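Local coordinates for protein glucosamine kinase (Streptacidiphilus jiangxiensis, PDB 6HWJ) that catalyses the magnesium-dependent transfer of phosphate from ATP to D-glucosamine, giving D-glucosamine 6-phosphate, and acts more weakly on glucose, at residues A55-V60 with L172-Q177; V261-G266 with Y412-L417; K273-R278 with L426-L431. All coordinates share one frame; numbering follows the deposited sequence. Where two conformers were deposited one is given.

Interaction 1: A55-V60 with L172-Q177; sequences AARWTV and LAEGAQ
A two-nitrogen, end-on salt bridge from Arg57 to Glu174 joins strand 57-65 of the N-terminal antiparallel sheet to the turn of the β-hairpin formed by strands 166-172 and 179-186. The two side chains come from opposite directions, and each terminal nitrogen takes its own oxygen: Arg57 NH1 lies 2.8 Å from Glu174 OE2, and Arg57 NH2 lies 3.0 Å from Glu174 OE1. The second bond is the straighter, with an N-H...O angle of 164°, and it reaches OE1 on the syn side, somewhat out of the carboxylate plane. The first is more bent. The guanidinium and carboxylate planes are inclined by only 18°, with Glu174 CD at the guanidinium edge, yet NH1 meets OE2 from above the carboxylate plane.

Strand 179-186, the partner of 166-172 in the hairpin, belongs to the six-stranded sheet that also contains Lys133, which probably binds ATP, so the bridge links the N-terminal sheet to one likely to take part in nucleotide binding. Glu174 CG sits between the backbone N and the carbonyl carbon (chi1 64°), and from there the chain runs extended toward the arginine. Leu172 adds a van der Waals contact, its CD2 3.7 Å from Arg57 NH2 in an oblique approach to the guanidinium.

Further bonds limit the freedom of both charged groups. Arg57 NH1 also donates to Pro139 O, and Glu174 OE2 also accepts from Gly142 N, so the segment following strand 137-138 holds both partners of the NH1-OE2 bond. The buried charge of Arg57 is probably offset at least in part by this carboxylate, while Leu172 packs back onto Val179 and Leu181.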
loop_
_atom_site.group_PDB
_atom_site.type_symbol
_atom_site.label_atom_id
_atom_site.label_comp_id
_atom_site.label_asym_id
_atom_site.label_seq_id
_atom_site.Cartn_x
_atom_site.Cartn_y
_atom_site.Cartn_z
ATOM N N ALA A 55 -7.205 7.871 25.406
ATOM C CA ALA A 55 -8.192 7.483 24.398
ATOM C C ALA A 55 -7.578 6.827 23.167
ATOM O O ALA A 55 -8.321 6.438 22.252
ATOM C CB ALA A 55 -9.049 8.681 23.943
ATOM N N ALA A 56 -6.256 6.676 23.099
ATOM C CA ALA A 56 -5.653 5.946 21.994
ATOM C C ALA A 56 -6.041 4.470 22.059
ATOM O O ALA A 56 -6.066 3.867 23.132
ATOM C CB ALA A 56 -4.138 6.083 22.020
ATOM N N ARG A 57 -6.355 3.895 20.904
ATOM C CA ARG A 57 -6.802 2.511 20.801
ATOM C C ARG A 57 -5.722 1.660 20.161
ATOM O O ARG A 57 -4.980 2.122 19.289
ATOM C CB ARG A 57 -8.082 2.379 19.979
ATOM C CG ARG A 57 -9.311 2.924 20.643
ATOM C CD ARG A 57 -10.567 2.233 20.096
ATOM N NE ARG A 57 -10.673 2.324 18.641
ATOM C CZ ARG A 57 -11.611 1.713 17.921
ATOM N NH1 ARG A 57 -11.628 1.848 16.603
ATOM N NH2 ARG A 57 -12.525 0.964 18.516
ATOM N N TRP A 58 -5.666 0.391 20.578
ATOM C CA TRP A 58 -4.584 -0.496 20.198
ATOM C C TRP A 58 -5.095 -1.912 19.960
ATOM O O TRP A 58 -5.961 -2.394 20.688
ATOM C CB TRP A 58 -3.507 -0.565 21.310
ATOM C CG TRP A 58 -3.030 0.769 21.803
ATOM C CD1 TRP A 58 -3.667 1.599 22.697
ATOM C CD2 TRP A 58 -1.810 1.416 21.452
ATOM N NE1 TRP A 58 -2.905 2.717 22.919
ATOM C CE2 TRP A 58 -1.765 2.634 22.160
ATOM C CE3 TRP A 58 -0.754 1.093 20.590
ATOM C CZ2 TRP A 58 -0.703 3.537 22.032
ATOM C CZ3 TRP A 58 0.308 1.987 20.480
ATOM C CH2 TRP A 58 0.321 3.187 21.189
ATOM N N THR A 59 -4.532 -2.581 18.965
ATOM C CA THR A 59 -4.686 -4.026 18.808
ATOM C C THR A 59 -3.571 -4.682 19.599
ATOM O O THR A 59 -2.397 -4.385 19.367
ATOM C CB THR A 59 -4.601 -4.464 17.349
ATOM O OG1 THR A 59 -5.601 -3.787 16.591
ATOM C CG2 THR A 59 -4.795 -5.991 17.211
ATOM N N VAL A 60 -3.933 -5.579 20.511
ATOM C CA VAL A 60 -2.921 -6.210 21.347
ATOM C C VAL A 60 -3.097 -7.719 21.319
ATOM O O VAL A 60 -4.123 -8.217 21.809
ATOM C CB VAL A 60 -2.990 -5.695 22.796
ATOM C CG1 VAL A 60 -1.780 -6.220 23.558
ATOM C CG2 VAL A 60 -3.039 -4.165 22.833
ATOM N N LEU A 172 -12.763 -5.625 13.300
ATOM C CA LEU A 172 -13.669 -5.169 14.329
ATOM C C LEU A 172 -14.857 -4.526 13.628
ATOM O O LEU A 172 -14.673 -3.628 12.805
ATOM C CB LEU A 172 -12.966 -4.176 15.252
ATOM C CG LEU A 172 -13.682 -3.702 16.523
ATOM C CD1 LEU A 172 -13.706 -4.765 17.594
ATOM C CD2 LEU A 172 -12.980 -2.444 17.026
ATOM N N ALA A 173 -16.054 -5.004 13.929
ATOM C CA ALA A 173 -17.260 -4.574 13.222
ATOM C C ALA A 173 -17.692 -3.225 13.785
ATOM O O ALA A 173 -18.346 -3.155 14.823
ATOM C CB ALA A 173 -18.374 -5.610 13.364
ATOM N N GLU A 174 -17.314 -2.157 13.103
ATOM C CA GLU A 174 -17.682 -0.807 13.515
ATOM C C GLU A 174 -17.344 0.151 12.381
ATOM O O GLU A 174 -16.555 -0.169 11.488
ATOM C CB GLU A 174 -16.960 -0.390 14.801
ATOM C CG GLU A 174 -15.442 -0.307 14.636
ATOM C CD GLU A 174 -14.773 0.450 15.766
ATOM O OE1 GLU A 174 -14.945 0.043 16.945
ATOM O OE2 GLU A 174 -14.107 1.470 15.474
ATOM N N GLY A 175 -17.948 1.334 12.436
ATOM C CA GLY A 175 -17.650 2.366 11.465
ATOM C C GLY A 175 -18.175 2.031 10.079
ATOM O O GLY A 175 -18.928 1.084 9.870
ATOM N N ALA A 176 -17.760 2.856 9.119
ATOM C CA ALA A 176 -18.125 2.616 7.729
ATOM C C ALA A 176 -17.500 1.321 7.228
ATOM O O ALA A 176 -18.159 0.514 6.563
ATOM C CB ALA A 176 -17.680 3.791 6.856
ATOM N N GLN A 177 -16.221 1.116 7.532
ATOM C CA GLN A 177 -15.477 -0.069 7.142
ATOM C C GLN A 177 -15.037 -0.847 8.380
ATOM O O GLN A 177 -14.598 -0.246 9.364
ATOM C CB GLN A 177 -14.235 0.308 6.323
ATOM C CG GLN A 177 -14.476 0.440 4.831
ATOM C CD GLN A 177 -15.465 1.538 4.497
ATOM O OE1 GLN A 177 -16.680 1.337 4.560
ATOM N NE2 GLN A 177 -14.948 2.709 4.131
#

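Interaction 2: V261-G266 with Y412-L417; sequences VASVPG and YAVRHL
Val264 and Val414 mark the closest backbone approach, CA to CA 6.6 Å, where the chain leaving helix 243-263 passes beside helix 398-416. The contact is small and carried by van der Waals packing, with Val414 as its centre. Its two methyls divide the work. CG1, anti to the carbonyl carbon (chi1 -63°), rests 3.7 Å from Ser263 O and reaches Val264 CG2 at 4.1 Å, the two valine side chains crossing at about a right angle. CG2 turns instead to the serine hydroxyl, lying 3.8 Å from Ser263 OG. That hydroxyl is hydrogen-bonded to the carbonyl oxygen of Glu259, four residues earlier, and meets the valine by packing.

Val414 belongs to the stretch inferred to determine substrate specificity, and Glu409, which binds D-glucosamine, lies earlier on the same helix, its side chain about 9 Å from that of Val264. A salt bridge from Arg415 to Glu259 ties the same two helices together beside the valine contact. Val264 also packs on Leu272 of helix 266-284, while Ala413 touches Trp420 and Val421 in the loop leading to helix 422-431.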
loop_
_atom_site.group_PDB
_atom_site.type_symbol
_atom_site.label_atom_id
_atom_site.label_comp_id
_atom_site.label_asym_id
_atom_site.label_seq_id
_atom_site.Cartn_x
_atom_site.Cartn_y
_atom_site.Cartn_z
ATOM N N VAL A 261 8.345 24.150 -6.524
ATOM C CA VAL A 261 8.974 25.294 -7.179
ATOM C C VAL A 261 9.783 26.115 -6.186
ATOM O O VAL A 261 10.827 26.682 -6.543
ATOM C CB VAL A 261 7.908 26.164 -7.879
ATOM C CG1 VAL A 261 8.486 27.491 -8.278
ATOM C CG2 VAL A 261 7.352 25.456 -9.095
ATOM N N ALA A 262 9.321 26.201 -4.936
ATOM C CA ALA A 262 9.986 27.023 -3.930
ATOM C C ALA A 262 11.148 26.309 -3.245
ATOM O O ALA A 262 11.913 26.958 -2.527
ATOM C CB ALA A 262 8.977 27.471 -2.865
ATOM N N SER A 263 11.305 25.001 -3.451
ATOM C CA SER A 263 12.287 24.229 -2.708
ATOM C C SER A 263 13.327 23.520 -3.567
ATOM O O SER A 263 14.386 23.167 -3.042
ATOM C CB SER A 263 11.582 23.182 -1.839
ATOM O OG SER A 263 10.740 22.374 -2.620
ATOM N N VAL A 264 13.073 23.307 -4.853
ATOM C CA VAL A 264 14.003 22.554 -5.697
ATOM C C VAL A 264 15.142 23.480 -6.112
ATOM O O VAL A 264 14.903 24.499 -6.770
ATOM C CB VAL A 264 13.295 21.964 -6.929
ATOM C CG1 VAL A 264 14.313 21.350 -7.879
ATOM C CG2 VAL A 264 12.265 20.925 -6.504
ATOM N N PRO A 265 16.389 23.160 -5.786
ATOM C CA PRO A 265 17.490 24.070 -6.104
ATOM C C PRO A 265 18.104 23.782 -7.468
ATOM O O PRO A 265 17.774 22.810 -8.138
ATOM C CB PRO A 265 18.494 23.778 -4.979
ATOM C CG PRO A 265 18.314 22.296 -4.744
ATOM C CD PRO A 265 16.846 22.004 -4.988
ATOM N N GLY A 266 19.010 24.674 -7.870
ATOM C CA GLY A 266 19.857 24.399 -9.013
ATOM C C GLY A 266 19.132 24.371 -10.348
ATOM O O GLY A 266 18.019 24.898 -10.515
ATOM N N TYR A 412 9.757 14.451 -2.373
ATOM C CA TYR A 412 10.521 13.387 -1.730
ATOM C C TYR A 412 12.012 13.728 -1.714
ATOM O O TYR A 412 12.678 13.631 -0.678
ATOM C CB TYR A 412 10.286 12.062 -2.435
ATOM C CG TYR A 412 11.205 10.976 -1.928
ATOM C CD1 TYR A 412 10.910 10.284 -0.759
ATOM C CD2 TYR A 412 12.380 10.668 -2.599
ATOM C CE1 TYR A 412 11.761 9.294 -0.283
ATOM C CE2 TYR A 412 13.232 9.697 -2.124
ATOM C CZ TYR A 412 12.916 9.014 -0.965
ATOM O OH TYR A 412 13.761 8.046 -0.498
ATOM N N ALA A 413 12.536 14.176 -2.853
ATOM C CA ALA A 413 13.955 14.470 -2.959
ATOM C C ALA A 413 14.373 15.534 -1.956
ATOM O O ALA A 413 15.320 15.334 -1.185
ATOM C CB ALA A 413 14.291 14.910 -4.391
ATOM N N VAL A 414 13.692 16.684 -1.958
ATOM C CA VAL A 414 14.147 17.793 -1.132
ATOM C C VAL A 414 13.987 17.457 0.350
ATOM O O VAL A 414 14.730 17.965 1.185
ATOM C CB VAL A 414 13.413 19.099 -1.490
ATOM C CG1 VAL A 414 13.721 19.492 -2.940
ATOM C CG2 VAL A 414 11.900 18.967 -1.265
ATOM N N ARG A 415 13.062 16.566 0.691
ATOM C CA ARG A 415 12.834 16.222 2.084
ATOM C C ARG A 415 13.711 15.072 2.576
ATOM O O ARG A 415 14.000 15.001 3.782
ATOM C CB ARG A 415 11.367 15.834 2.305
ATOM C CG ARG A 415 10.380 16.952 2.072
ATOM C CD ARG A 415 8.970 16.398 1.990
ATOM N NE ARG A 415 7.976 17.445 1.736
ATOM C CZ ARG A 415 6.695 17.203 1.472
ATOM N NH1 ARG A 415 6.248 15.955 1.420
ATOM N NH2 ARG A 415 5.866 18.208 1.255
ATOM N N HIS A 416 14.137 14.183 1.697
ATOM C CA HIS A 416 14.759 12.927 2.115
ATOM C C HIS A 416 16.009 12.556 1.342
ATOM O O HIS A 416 16.844 11.828 1.897
ATOM C CB HIS A 416 13.750 11.765 1.973
ATOM C CG HIS A 416 12.460 11.995 2.702
ATOM N ND1 HIS A 416 11.282 12.300 2.049
ATOM C CD2 HIS A 416 12.166 11.966 4.025
ATOM C CE1 HIS A 416 10.314 12.451 2.938
ATOM N NE2 HIS A 416 10.823 12.263 4.145
ATOM N N LEU A 417 16.182 12.995 0.104
ATOM C CA LEU A 417 17.251 12.509 -0.752
ATOM C C LEU A 417 17.512 13.522 -1.860
ATOM O O LEU A 417 16.996 13.368 -2.966
ATOM C CB LEU A 417 16.887 11.150 -1.330
ATOM C CG LEU A 417 18.030 10.332 -1.949
ATOM C CD1 LEU A 417 19.046 9.899 -0.890
ATOM C CD2 LEU A 417 17.464 9.139 -2.697
#

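Interaction 3: K273-R278 with L426-L431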
loop_
_atom_site.group_PDB
_atom_site.type_symbol
_atom_site.label_atom_id
_atom_site.label_comp_id
_atom_site.label_asym_id
_atom_site.label_seq_id
_atom_site.Cartn_x
_atom_site.Cartn_y
_atom_site.Cartn_z
ATOM N N LYS A 273 10.684 25.603 -12.487
ATOM C CA LYS A 273 10.059 26.927 -12.422
ATOM C C LYS A 273 9.567 27.359 -13.794
ATOM O O LYS A 273 8.517 27.998 -13.904
ATOM C CB LYS A 273 11.042 27.947 -11.849
ATOM C CG LYS A 273 10.447 29.330 -11.625
ATOM C CD LYS A 273 11.467 30.281 -11.008
ATOM C CE LYS A 273 11.472 30.212 -9.486
ATOM N NZ LYS A 273 10.299 30.910 -8.884
ATOM N N ALA A 274 10.289 26.984 -14.855
ATOM C CA ALA A 274 9.844 27.301 -16.206
ATOM C C ALA A 274 8.692 26.405 -16.654
ATOM O O ALA A 274 7.869 26.828 -17.472
ATOM C CB ALA A 274 11.014 27.178 -17.182
ATOM N N TRP A 275 8.607 25.184 -16.126
ATOM C CA TRP A 275 7.537 24.271 -16.504
ATOM C C TRP A 275 6.256 24.501 -15.714
ATOM O O TRP A 275 5.188 24.074 -16.157
ATOM C CB TRP A 275 7.983 22.811 -16.290
ATOM C CG TRP A 275 9.064 22.349 -17.208
ATOM C CD1 TRP A 275 9.345 22.829 -18.452
ATOM C CD2 TRP A 275 10.017 21.303 -16.956
ATOM N NE1 TRP A 275 10.411 22.141 -18.997
ATOM C CE2 TRP A 275 10.844 21.204 -18.092
ATOM C CE3 TRP A 275 10.255 20.450 -15.873
ATOM C CZ2 TRP A 275 11.886 20.290 -18.180
ATOM C CZ3 TRP A 275 11.288 19.536 -15.965
ATOM C CH2 TRP A 275 12.090 19.463 -17.112
ATOM N N ALA A 276 6.344 25.129 -14.543
ATOM C CA ALA A 276 5.182 25.230 -13.667
ATOM C C ALA A 276 3.962 25.844 -14.342
ATOM O O ALA A 276 2.851 25.332 -14.122
ATOM C CB ALA A 276 5.556 26.038 -12.412
ATOM N N PRO A 277 4.082 26.899 -15.152
ATOM C CA PRO A 277 2.881 27.431 -15.822
ATOM C C PRO A 277 2.153 26.401 -16.663
ATOM O O PRO A 277 0.917 26.338 -16.615
ATOM C CB PRO A 277 3.434 28.580 -16.688
ATOM C CG PRO A 277 4.699 28.987 -16.013
ATOM C CD PRO A 277 5.284 27.701 -15.443
ATOM N N ARG A 278 2.880 25.578 -17.423
ATOM C CA ARG A 278 2.228 24.550 -18.231
ATOM C C ARG A 278 1.617 23.459 -17.354
ATOM O O ARG A 278 0.528 22.955 -17.646
ATOM C CB ARG A 278 3.230 23.929 -19.211
ATOM N N LEU A 426 14.261 14.353 -15.530
ATOM C CA LEU A 426 14.393 13.635 -16.795
ATOM C C LEU A 426 13.046 13.076 -17.240
ATOM O O LEU A 426 12.741 13.076 -18.431
ATOM C CB LEU A 426 15.436 12.530 -16.662
ATOM C CG LEU A 426 16.851 13.050 -16.360
ATOM C CD1 LEU A 426 17.832 11.904 -16.130
ATOM C CD2 LEU A 426 17.362 13.977 -17.469
ATOM N N SER A 427 12.217 12.617 -16.298
ATOM C CA SER A 427 10.887 12.131 -16.651
ATOM C C SER A 427 10.068 13.225 -17.326
ATOM O O SER A 427 9.506 13.023 -18.410
ATOM C CB SER A 427 10.158 11.634 -15.400
ATOM O OG SER A 427 10.907 10.666 -14.724
ATOM N N LEU A 428 9.996 14.410 -16.695
ATOM C CA LEU A 428 9.205 15.504 -17.248
ATOM C C LEU A 428 9.808 16.034 -18.537
ATOM O O LEU A 428 9.073 16.502 -19.412
ATOM C CB LEU A 428 9.066 16.649 -16.248
ATOM C CG LEU A 428 8.121 16.393 -15.077
ATOM C CD1 LEU A 428 8.289 17.468 -14.016
ATOM C CD2 LEU A 428 6.675 16.336 -15.549
ATOM N N THR A 429 11.135 15.990 -18.661
ATOM C CA THR A 429 11.781 16.378 -19.908
ATOM C C THR A 429 11.237 15.567 -21.077
ATOM O O THR A 429 10.979 16.122 -22.146
ATOM C CB THR A 429 13.301 16.220 -19.798
ATOM O OG1 THR A 429 13.815 17.157 -18.838
ATOM C CG2 THR A 429 13.961 16.483 -21.157
ATOM N N ASP A 430 11.031 14.264 -20.885
ATOM C CA ASP A 430 10.474 13.426 -21.941
ATOM C C ASP A 430 8.949 13.490 -22.013
ATOM O O ASP A 430 8.392 13.253 -23.086
ATOM C CB ASP A 430 10.923 11.963 -21.749
ATOM C CG ASP A 430 12.376 11.736 -22.141
ATOM O OD1 ASP A 430 13.013 12.665 -22.702
ATOM O OD2 ASP A 430 12.894 10.617 -21.911
ATOM N N LEU A 431 8.266 13.831 -20.915
ATOM C CA LEU A 431 6.803 13.877 -20.919
ATOM C C LEU A 431 6.268 15.143 -21.580
ATOM O O LEU A 431 5.302 15.096 -22.356
ATOM C CB LEU A 431 6.267 13.802 -19.492
ATOM C CG LEU A 431 6.276 12.464 -18.766
ATOM C CD1 LEU A 431 6.004 12.694 -17.290
ATOM C CD2 LEU A 431 5.259 11.525 -19.372
#
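Trp275 extends from helix 266-284 to Leu428 and Thr429 on helix 422-431, a helix-helix contact in the mainly helical C-terminal part of the kinase. The backbones stay well apart, with Trp275 CA and Leu428 CA 9.0 Å from each other, and the indole spans the gap between them.

The apolar part of the contact is made by the six-membered ring. Trp275 CZ3 approaches Leu428 CB to 3.7 Å, and Trp275 CE3 lies 4.0 Å from Leu428 CD1, the leucine coming in obliquely to the ring. Both side chains also pack on Tyr410 of helix 398-416, the residue after Glu409, which binds D-glucosamine, so the third helix completes this apolar cluster.

Charged bonds tie helix 422-431 to its surroundings: Asp430 forms salt bridges with Arg351 and Arg366.

Thr429 joins the two kinds of interaction. With OG1 anti to its carbonyl carbon (chi1 -66°), the hydroxyl is hydrogen-bonded to the backbone oxygen of Asp425, one turn earlier, while the same Thr429 OG1 abuts the indole rim near the ring plane, 3.4 Å from Trp275 CH2.

In the fold
Interaction 1 stands apart from the others, its centre about 37 Å from that of interaction 2 and about 44 Å from that of interaction 3, on the opposite side of the chain's centre from the latter. It is a buried, charged link between β-elements, whereas interactions 2 and 3 are partly buried and join helices or their ends through van der Waals packing, with hydroxyls among the touching groups. These two adjoin: helix 243-263 is followed by 266-284, and 398-416 by 422-431, so consecutive helices supply their partners in the same order. They meet where Val261 CG2 lies 3.8 Å from Ala276 CB. Both lie near Glu409, which binds D-glucosamine, while interaction 1 is remote from the annotated ligand sites.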